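SusD-like carbohydrate binding protein (Bacteroides vulgatus, PDB 3LEW) probably binds carbohydrate at the outer membrane of its bacterium, as a member of the SusD family of nutrient-binding proteins. Local coordinates at residues A47-N52 with I341-V346; I349-A354 with R399-G404; F407-I412 with Y468-T473. All coordinates share one frame; numbering follows the deposited sequence.

Interaction 1: A47-N52 with I341-V346; sequences AMLRAN and IVLMRV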
loop_
_atom_site.group_PDB
_atom_site.type_symbol
_atom_site.label_atom_id
_atom_site.label_comp_id
_atom_site.label_asym_id
_atom_site.label_seq_id
_atom_site.Cartn_x
_atom_site.Cartn_y
_atom_site.Cartn_z
ATOM N N ALA A 47 6.593 5.308 2.846
ATOM C CA ALA A 47 6.357 6.574 2.186
ATOM C C ALA A 47 5.516 6.466 0.917
ATOM O O ALA A 47 4.672 7.350 0.652
ATOM C CB ALA A 47 7.693 7.352 1.915
HETATM N N MSE A 48 5.752 5.448 0.089
HETATM C CA MSE A 48 4.903 5.272 -1.082
HETATM C C MSE A 48 3.457 4.885 -0.701
HETATM O O MSE A 48 2.506 5.394 -1.293
HETATM C CB MSE A 48 5.520 4.259 -2.039
HETATM C CG MSE A 48 6.734 4.855 -2.820
HETATM SE SE MSE A 48 8.393 4.491 -1.926
HETATM C CE MSE A 48 8.575 2.801 -2.320
ATOM N N LEU A 49 3.293 4.066 0.339
ATOM C CA LEU A 49 1.941 3.702 0.813
ATOM C C LEU A 49 1.210 4.961 1.275
ATOM O O LEU A 49 0.017 5.172 0.996
ATOM C CB LEU A 49 2.038 2.709 1.957
ATOM C CG LEU A 49 2.727 1.382 1.582
ATOM C CD1 LEU A 49 2.666 0.458 2.808
ATOM C CD2 LEU A 49 2.075 0.672 0.393
ATOM N N ARG A 50 1.945 5.859 1.962
ATOM C CA ARG A 50 1.332 7.096 2.419
ATOM C C ARG A 50 0.968 8.012 1.245
ATOM O O ARG A 50 -0.144 8.566 1.202
ATOM C CB ARG A 50 2.257 7.829 3.451
ATOM C CG ARG A 50 1.986 7.531 4.929
ATOM C CD ARG A 50 2.347 6.106 5.388
ATOM N NE ARG A 50 1.283 5.138 5.076
ATOM C CZ ARG A 50 1.364 3.835 5.297
ATOM N NH1 ARG A 50 2.491 3.267 5.762
ATOM N NH2 ARG A 50 0.311 3.066 5.040
ATOM N N ALA A 51 1.875 8.167 0.284
ATOM C CA ALA A 51 1.590 8.909 -0.934
ATOM C C ALA A 51 0.327 8.389 -1.599
ATOM O O ALA A 51 -0.529 9.181 -2.014
ATOM C CB ALA A 51 2.796 8.852 -1.936
ATOM N N ASN A 52 0.214 7.068 -1.678
ATOM C CA ASN A 52 -0.907 6.411 -2.330
ATOM C C ASN A 52 -2.261 6.791 -1.744
ATOM O O ASN A 52 -3.224 6.927 -2.468
ATOM C CB ASN A 52 -0.768 4.883 -2.353
ATOM C CG ASN A 52 0.408 4.398 -3.241
ATOM O OD1 ASN A 52 1.029 5.212 -3.970
ATOM N ND2 ASN A 52 0.793 3.117 -3.075
ATOM N N ILE A 341 4.715 -1.496 10.907
ATOM C CA ILE A 341 4.155 -1.140 9.602
ATOM C C ILE A 341 3.458 -2.360 8.976
ATOM O O ILE A 341 4.116 -3.319 8.611
ATOM C CB ILE A 341 5.228 -0.675 8.622
ATOM C CG1 ILE A 341 6.125 0.420 9.225
ATOM C CG2 ILE A 341 4.554 -0.160 7.320
ATOM C CD1 ILE A 341 5.392 1.665 9.767
ATOM N N VAL A 342 2.150 -2.282 8.849
ATOM C CA VAL A 342 1.364 -3.366 8.214
ATOM C C VAL A 342 1.556 -3.351 6.677
ATOM O O VAL A 342 1.527 -2.295 6.063
ATOM C CB VAL A 342 -0.130 -3.286 8.600
ATOM C CG1 VAL A 342 -0.790 -2.018 8.075
ATOM C CG2 VAL A 342 -0.907 -4.522 8.050
ATOM N N LEU A 343 1.744 -4.534 6.061
ATOM C CA LEU A 343 1.892 -4.629 4.638
ATOM C C LEU A 343 0.759 -5.483 4.008
ATOM O O LEU A 343 0.364 -5.236 2.880
ATOM C CB LEU A 343 3.263 -5.248 4.295
ATOM C CG LEU A 343 4.493 -4.386 4.692
ATOM C CD1 LEU A 343 5.795 -5.220 4.525
ATOM C CD2 LEU A 343 4.498 -3.097 3.872
HETATM N N MSE A 344 0.225 -6.441 4.748
HETATM C CA MSE A 344 -0.822 -7.327 4.202
HETATM C C MSE A 344 -1.595 -7.963 5.337
HETATM O O MSE A 344 -0.978 -8.527 6.246
HETATM C CB MSE A 344 -0.236 -8.417 3.308
HETATM C CG MSE A 344 -1.280 -9.181 2.619
HETATM SE SE MSE A 344 -0.456 -10.261 1.155
HETATM C CE MSE A 344 0.750 -11.196 2.081
ATOM N N ARG A 345 -2.934 -7.882 5.283
ATOM C CA ARG A 345 -3.807 -8.519 6.255
ATOM C C ARG A 345 -4.777 -9.491 5.587
ATOM O O ARG A 345 -5.088 -9.391 4.383
ATOM C CB ARG A 345 -4.644 -7.458 6.977
ATOM C CG ARG A 345 -3.834 -6.440 7.651
ATOM C CD ARG A 345 -4.728 -5.603 8.572
ATOM N NE ARG A 345 -5.558 -4.613 7.884
ATOM C CZ ARG A 345 -6.887 -4.570 7.874
ATOM N NH1 ARG A 345 -7.643 -5.500 8.461
ATOM N NH2 ARG A 345 -7.488 -3.525 7.302
ATOM N N VAL A 346 -5.302 -10.400 6.391
ATOM C CA VAL A 346 -6.287 -11.364 5.888
ATOM C C VAL A 346 -7.534 -10.656 5.295
ATOM O O VAL A 346 -8.085 -11.124 4.296
ATOM C CB VAL A 346 -6.709 -12.394 6.957
ATOM C CG1 VAL A 346 -7.686 -13.493 6.297
ATOM C CG2 VAL A 346 -5.459 -13.099 7.590
HETATM O O HOH W 1 1.255 0.656 6.325
#

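Interaction 2: I349-A354 with R399-G404; sequences IYLINA and RKELWG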
loop_
_atom_site.group_PDB
_atom_site.type_symbol
_atom_site.label_atom_id
_atom_site.label_comp_id
_atom_site.label_asym_id
_atom_site.label_seq_id
_atom_site.Cartn_x
_atom_site.Cartn_y
_atom_site.Cartn_z
ATOM N N ILE A 349 -7.322 -10.248 1.698
ATOM C CA ILE A 349 -7.474 -11.512 0.954
ATOM C C ILE A 349 -8.942 -11.837 0.767
ATOM O O ILE A 349 -9.331 -12.257 -0.315
ATOM C CB ILE A 349 -6.715 -12.682 1.623
ATOM C CG1 ILE A 349 -5.251 -12.294 1.932
ATOM C CG2 ILE A 349 -6.797 -13.940 0.763
ATOM C CD1 ILE A 349 -4.456 -11.761 0.673
ATOM N N TYR A 350 -9.776 -11.587 1.780
ATOM C CA TYR A 350 -11.230 -11.749 1.597
ATOM C C TYR A 350 -11.729 -10.835 0.470
ATOM O O TYR A 350 -12.520 -11.230 -0.372
ATOM C CB TYR A 350 -12.007 -11.366 2.855
ATOM C CG TYR A 350 -12.175 -12.432 3.909
ATOM C CD1 TYR A 350 -11.178 -12.690 4.843
ATOM C CD2 TYR A 350 -13.347 -13.143 3.997
ATOM C CE1 TYR A 350 -11.337 -13.632 5.838
ATOM C CE2 TYR A 350 -13.516 -14.117 4.996
ATOM C CZ TYR A 350 -12.513 -14.332 5.937
ATOM O OH TYR A 350 -12.725 -15.290 6.942
ATOM N N LEU A 351 -11.238 -9.602 0.457
ATOM C CA LEU A 351 -11.669 -8.630 -0.563
ATOM C C LEU A 351 -11.155 -8.975 -1.972
ATOM O O LEU A 351 -11.892 -8.826 -2.931
ATOM C CB LEU A 351 -11.199 -7.236 -0.157
ATOM C CG LEU A 351 -12.023 -6.623 1.005
ATOM C CD1 LEU A 351 -11.203 -5.480 1.628
ATOM C CD2 LEU A 351 -13.372 -6.079 0.482
ATOM N N ILE A 352 -9.910 -9.456 -2.087
ATOM C CA ILE A 352 -9.366 -9.932 -3.364
ATOM C C ILE A 352 -10.183 -11.140 -3.895
ATOM O O ILE A 352 -10.523 -11.190 -5.065
ATOM C CB ILE A 352 -7.873 -10.354 -3.262
ATOM C CG1 ILE A 352 -6.941 -9.139 -2.996
ATOM C CG2 ILE A 352 -7.384 -11.111 -4.543
ATOM C CD1 ILE A 352 -5.577 -9.481 -2.518
ATOM N N ASN A 353 -10.421 -12.101 -3.020
ATOM C CA ASN A 353 -11.250 -13.258 -3.339
ATOM C C ASN A 353 -12.638 -12.828 -3.847
ATOM O O ASN A 353 -13.105 -13.292 -4.915
ATOM C CB ASN A 353 -11.317 -14.175 -2.128
ATOM C CG ASN A 353 -11.893 -15.521 -2.439
ATOM O OD1 ASN A 353 -13.041 -15.789 -2.071
ATOM N ND2 ASN A 353 -11.094 -16.423 -3.085
ATOM N N ALA A 354 -13.292 -11.923 -3.111
ATOM C CA ALA A 354 -14.586 -11.381 -3.549
ATOM C C ALA A 354 -14.534 -10.726 -4.916
ATOM O O ALA A 354 -15.359 -10.999 -5.778
ATOM C CB ALA A 354 -15.186 -10.403 -2.512
ATOM N N ARG A 399 -12.026 0.706 0.344
ATOM C CA ARG A 399 -11.736 2.041 0.862
ATOM C C ARG A 399 -12.032 2.110 2.351
ATOM O O ARG A 399 -11.287 2.755 3.096
ATOM C CB ARG A 399 -12.567 3.089 0.105
ATOM C CG ARG A 399 -12.050 3.261 -1.360
ATOM C CD ARG A 399 -13.065 4.004 -2.181
ATOM N NE ARG A 399 -13.355 5.319 -1.631
ATOM C CZ ARG A 399 -14.380 6.074 -2.035
ATOM N NH1 ARG A 399 -15.207 5.643 -2.985
ATOM N NH2 ARG A 399 -14.594 7.267 -1.513
ATOM N N LYS A 400 -13.093 1.445 2.754
ATOM C CA LYS A 400 -13.548 1.485 4.153
ATOM C C LYS A 400 -12.611 0.672 5.051
ATOM O O LYS A 400 -12.202 1.146 6.096
ATOM C CB LYS A 400 -14.966 0.964 4.263
ATOM C CG LYS A 400 -16.018 1.871 3.649
ATOM C CD LYS A 400 -17.335 1.123 3.473
ATOM C CE LYS A 400 -17.979 0.728 4.841
ATOM N NZ LYS A 400 -19.130 -0.229 4.652
ATOM N N GLU A 401 -12.284 -0.527 4.627
ATOM C CA GLU A 401 -11.487 -1.464 5.451
ATOM C C GLU A 401 -9.999 -1.165 5.419
ATOM O O GLU A 401 -9.306 -1.420 6.410
ATOM C CB GLU A 401 -11.754 -2.907 4.996
ATOM C CG GLU A 401 -10.897 -4.024 5.672
ATOM C CD GLU A 401 -11.125 -4.195 7.164
ATOM O OE1 GLU A 401 -12.120 -3.663 7.702
ATOM O OE2 GLU A 401 -10.302 -4.890 7.811
ATOM N N LEU A 402 -9.498 -0.708 4.261
ATOM C CA LEU A 402 -8.057 -0.521 4.024
ATOM C C LEU A 402 -7.586 0.949 4.092
ATOM O O LEU A 402 -6.472 1.267 3.667
ATOM C CB LEU A 402 -7.636 -1.138 2.677
ATOM C CG LEU A 402 -7.986 -2.624 2.548
ATOM C CD1 LEU A 402 -7.723 -3.117 1.091
ATOM C CD2 LEU A 402 -7.240 -3.505 3.564
ATOM N N TRP A 403 -8.426 1.814 4.623
ATOM C CA TRP A 403 -8.125 3.247 4.735
ATOM C C TRP A 403 -6.760 3.447 5.363
ATOM O O TRP A 403 -6.455 2.890 6.423
ATOM C CB TRP A 403 -9.190 3.968 5.591
ATOM C CG TRP A 403 -8.995 5.466 5.641
ATOM C CD1 TRP A 403 -9.615 6.402 4.848
ATOM C CD2 TRP A 403 -8.077 6.212 6.497
ATOM N NE1 TRP A 403 -9.177 7.675 5.187
ATOM C CE2 TRP A 403 -8.228 7.569 6.187
ATOM C CE3 TRP A 403 -7.166 5.851 7.496
ATOM C CZ2 TRP A 403 -7.468 8.559 6.805
ATOM C CZ3 TRP A 403 -6.420 6.855 8.108
ATOM C CH2 TRP A 403 -6.602 8.183 7.766
ATOM N N GLY A 404 -5.921 4.238 4.720
ATOM C CA GLY A 404 -4.628 4.531 5.302
ATOM C C GLY A 404 -3.524 3.482 5.150
ATOM O O GLY A 404 -2.391 3.744 5.541
#

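Interaction 3: F407-I412 with Y468-T473; sequences FSLIDI and YLYRIT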
loop_
_atom_site.group_PDB
_atom_site.type_symbol
_atom_site.label_atom_id
_atom_site.label_comp_id
_atom_site.label_asym_id
_atom_site.label_seq_id
_atom_site.Cartn_x
_atom_site.Cartn_y
_atom_site.Cartn_z
ATOM N N PHE A 407 -3.551 1.803 -0.448
ATOM C CA PHE A 407 -4.197 1.261 -1.633
ATOM C C PHE A 407 -4.992 2.288 -2.446
ATOM O O PHE A 407 -5.405 1.956 -3.557
ATOM C CB PHE A 407 -5.169 0.151 -1.232
ATOM C CG PHE A 407 -4.521 -1.030 -0.563
ATOM C CD1 PHE A 407 -4.012 -2.066 -1.305
ATOM C CD2 PHE A 407 -4.428 -1.099 0.823
ATOM C CE1 PHE A 407 -3.405 -3.151 -0.676
ATOM C CE2 PHE A 407 -3.844 -2.201 1.463
ATOM C CZ PHE A 407 -3.350 -3.233 0.698
ATOM N N SER A 408 -5.237 3.495 -1.936
ATOM C CA SER A 408 -6.231 4.344 -2.630
ATOM C C SER A 408 -5.863 4.634 -4.085
ATOM O O SER A 408 -6.666 4.433 -4.986
ATOM C CB SER A 408 -6.487 5.681 -1.923
ATOM O OG SER A 408 -6.910 5.518 -0.559
ATOM N N LEU A 409 -4.631 5.091 -4.325
ATOM C CA LEU A 409 -4.197 5.407 -5.709
ATOM C C LEU A 409 -4.110 4.147 -6.541
ATOM O O LEU A 409 -4.369 4.165 -7.735
ATOM C CB LEU A 409 -2.834 6.081 -5.695
ATOM C CG LEU A 409 -2.217 6.469 -7.057
ATOM C CD1 LEU A 409 -3.027 7.599 -7.768
ATOM C CD2 LEU A 409 -0.719 6.892 -6.855
ATOM N N ILE A 410 -3.698 3.040 -5.916
ATOM C CA ILE A 410 -3.510 1.779 -6.657
ATOM C C ILE A 410 -4.828 1.294 -7.226
ATOM O O ILE A 410 -4.924 0.902 -8.379
ATOM C CB ILE A 410 -2.939 0.664 -5.715
ATOM C CG1 ILE A 410 -1.580 1.106 -5.125
ATOM C CG2 ILE A 410 -2.956 -0.702 -6.425
ATOM C CD1 ILE A 410 -0.533 1.534 -6.123
ATOM N N ASP A 411 -5.884 1.480 -6.458
ATOM C CA ASP A 411 -7.242 1.152 -6.903
ATOM C C ASP A 411 -7.761 2.110 -7.955
ATOM O O ASP A 411 -8.370 1.676 -8.921
ATOM C CB ASP A 411 -8.202 1.107 -5.738
ATOM C CG ASP A 411 -8.018 -0.132 -4.866
ATOM O OD1 ASP A 411 -7.291 -1.110 -5.229
ATOM O OD2 ASP A 411 -8.613 -0.132 -3.761
ATOM N N ILE A 412 -7.507 3.415 -7.781
ATOM C CA ILE A 412 -7.886 4.440 -8.770
ATOM C C ILE A 412 -7.280 4.111 -10.155
ATOM O O ILE A 412 -7.958 4.153 -11.205
ATOM C CB ILE A 412 -7.470 5.846 -8.255
ATOM C CG1 ILE A 412 -8.498 6.271 -7.182
ATOM C CG2 ILE A 412 -7.424 6.913 -9.399
ATOM C CD1 ILE A 412 -8.090 7.458 -6.318
ATOM N N TYR A 468 -1.776 10.784 -11.731
ATOM C CA TYR A 468 -1.838 9.571 -10.931
ATOM C C TYR A 468 -0.559 8.743 -10.962
ATOM O O TYR A 468 -0.380 7.920 -10.107
ATOM C CB TYR A 468 -2.991 8.680 -11.388
ATOM C CG TYR A 468 -4.387 9.269 -11.281
ATOM C CD1 TYR A 468 -4.714 10.207 -10.287
ATOM C CD2 TYR A 468 -5.432 8.771 -12.065
ATOM C CE1 TYR A 468 -5.995 10.725 -10.191
ATOM C CE2 TYR A 468 -6.741 9.319 -11.996
ATOM C CZ TYR A 468 -7.023 10.260 -11.014
ATOM O OH TYR A 468 -8.307 10.802 -10.887
ATOM N N LEU A 469 0.277 8.891 -11.993
ATOM C CA LEU A 469 1.375 7.912 -12.145
ATOM C C LEU A 469 2.699 8.291 -11.528
ATOM O O LEU A 469 3.138 9.464 -11.614
ATOM C CB LEU A 469 1.598 7.589 -13.617
ATOM C CG LEU A 469 0.429 7.062 -14.419
ATOM C CD1 LEU A 469 0.936 6.736 -15.887
ATOM C CD2 LEU A 469 -0.167 5.870 -13.746
ATOM N N TYR A 470 3.373 7.298 -10.943
ATOM C CA TYR A 470 4.792 7.470 -10.599
ATOM C C TYR A 470 5.577 7.516 -11.922
ATOM O O TYR A 470 5.097 7.018 -12.965
ATOM C CB TYR A 470 5.312 6.339 -9.737
ATOM C CG TYR A 470 4.851 6.351 -8.272
ATOM C CD1 TYR A 470 3.511 6.246 -7.922
ATOM C CD2 TYR A 470 5.791 6.339 -7.253
ATOM C CE1 TYR A 470 3.094 6.179 -6.539
ATOM C CE2 TYR A 470 5.404 6.293 -5.913
ATOM C CZ TYR A 470 4.060 6.226 -5.567
ATOM O OH TYR A 470 3.739 6.142 -4.211
ATOM N N ARG A 471 6.700 8.211 -11.902
ATOM C CA ARG A 471 7.509 8.488 -13.090
ATOM C C ARG A 471 8.937 7.978 -13.008
ATOM O O ARG A 471 9.626 8.090 -12.015
ATOM C CB ARG A 471 7.546 10.003 -13.303
ATOM C CG ARG A 471 6.149 10.598 -13.473
ATOM C CD ARG A 471 6.192 12.079 -13.777
ATOM N NE ARG A 471 6.801 12.357 -15.078
ATOM C CZ ARG A 471 6.867 13.553 -15.649
ATOM N NH1 ARG A 471 6.370 14.629 -15.035
ATOM N NH2 ARG A 471 7.440 13.679 -16.862
ATOM N N ILE A 472 9.407 7.432 -14.119
ATOM C CA ILE A 472 10.823 7.143 -14.275
ATOM C C ILE A 472 11.589 8.442 -13.979
ATOM O O ILE A 472 11.172 9.561 -14.387
ATOM C CB ILE A 472 11.106 6.605 -15.689
ATOM C CG1 ILE A 472 10.341 5.289 -15.914
ATOM C CG2 ILE A 472 12.595 6.465 -15.897
ATOM C CD1 ILE A 472 10.193 4.809 -17.358
ATOM N N THR A 473 12.678 8.312 -13.223
ATOM C CA THR A 473 13.467 9.483 -12.775
ATOM C C THR A 473 14.199 10.191 -13.891
ATOM O O THR A 473 14.536 9.577 -14.933
ATOM C CB THR A 473 14.510 9.080 -11.728
ATOM O OG1 THR A 473 15.428 8.131 -12.291
ATOM C CG2 THR A 473 13.818 8.507 -10.441
#

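Interaction 1: A47-N52 with I341-V346
L49, on helix 46-54, meets L343 of strand 341-345 methyl to methyl: CD1 of L49 stands 4.1 Å from CD2 of L343, and the two side chains cross at about a right angle. L49 has its CG beside the backbone N and anti to the carbonyl carbon (chi1 -61°), which carries the isobutyl group outward from the helix toward the strand. A branched aliphatic residue suits the place, since the segment axes stay 11.0 Å apart at their closest and only the ends of side chains bridge that distance. L343 also rests on W30 of helix 19-35.

R50, the next residue on the helix, works differently. Its chain folds back so that CB of L49 lies 3.5 Å above the plane of the guanidinium of R50, over its centre, while the CG2 methyl of I341 meets the rim of the group, 4.3 Å from NH1 of R50. The hydrogen bonds of that group also run through its rim: NH1 binds Q270, and NH2 binds G404 O. NH2 also donates to a water that lies in the guanidinium plane, 2.9 Å from NH2 of R50, and this water donates in turn to V342 O over 3.0 Å. Several bonds in different directions hold the flat group against rotation, and the water lets a helix side chain reach a strand carbonyl.

The strand has its own irregularity: L343 and M344 both face W256 on the antiparallel strand 254-258, a classic beta bulge. Helix 46-54 runs at 73° to strand 341-345, measured on the short segments, and packs by side-chain ends on one strand of this two-stranded antiparallel sheet, joining the N-terminal and C-terminal family regions of the SusD fold.

Interaction 2: I349-A354 with R399-G404
Helix-to-helix packing at the C-terminal end of helix 387-401 brings E401 and L402 against L351, which projects from helix 346-359. The contact is small, burying 85 Å² over both sides, and one methyl carries it. CD1 of L351 lies 4.2 Å from CD1 of L402 and 4.3 Å from CB of E401, so a single branch touches both neighbours. The other branch turns aside, with CD2 of L351 6.4 Å from CD1 of L402. Leucine fits because the backbones are well separated, with the CA atoms of L351 and E401 9.4 Å apart, and its length lets it span the gap from the helix. L351 also rests on L372 of helix 365-376 and on E397 and R398, one turn earlier on helix 387-401, so it packs from helix 346-359 against both of these helices.

E401 shows how one residue can serve two environments. Its CB faces L351 and adds to the apolar surface, but the torsions lead the carboxylate off: CG is anti to the backbone N (chi1 175°), and the next turn of the chain takes the oxygens away from the leucine. There OE2 forms salt bridges with R345 and R376, and OE1 with R302. These three arginines probably favour the ionised form of the buried carboxylate. L402 is the first residue to leave helical backbone angles, yet its CB still points at the neighbouring helix, and its leucine side chain supplies the apolar end that L351 meets.

Helices packed side by side through aliphatic groups, with a buried carboxylate paired to arginines beside the apolar patch, are consistent with the helical architecture of the SusD family, which is grouped with the TPR clan.

Interaction 3: F407-I412 with Y468-T473
Two aliphatic knobs of helix 408-414, L409 and I412, press into the irregular surface of the loop around Y468 and Y470. L409 is the wedge. Its forked end, swung opposite the main-chain nitrogen (chi1 179°), enters the notch between the main chain of Y468 and the ring of Y470. CD1 of L409 lies 3.8 Å from CB of Y468, while CD2 comes to 3.9 Å from CE1 of Y470, at the edge of that ring. The floor of the notch is polar: CD2 of L409 sits 3.4 Å from Y468 O, a buried carbonyl with no hydrogen-bond partner.

Such packing of a helix against an extended loop belongs to the C-terminal part of the SusD fold, where the loop leads to helix 474-479. One turn beyond L409, the methyl CG2 of I412 forms a CH-pi contact over a face of the Y468 ring, 3.8 Å from the centroid and 18° off the normal. The ring thus offers a flat plate to the beta-branched side chain, while its OH binds V419 N. A serine in place of Y468 would probably leave I412 facing a gap and V419 N without its acceptor. The OH of Y470 binds OD1 of N52.

How the interactions relate
All three contacts are buried, but the centre of interaction 1 lies about 3 Å from that of the chain, while those of interactions 2 and 3 lie about 11 Å from it. Interaction 1 alone has a water-mediated bridge; interaction 2 is aliphatic packing beside a carboxylate held by arginines, and interaction 3, with the largest buried area, adds aromatic rings. They are joined through the chain: strand 341-345 runs on into helix 346-359, connecting interactions 1 and 2, and CB of L402 packs 3.7 Å from CD2 of F407, linking interaction 2 to interaction 3. Helix 46-54 reaches interaction 3 directly, with N52 O 3.0 Å from L409 N, a probable hydrogen bond.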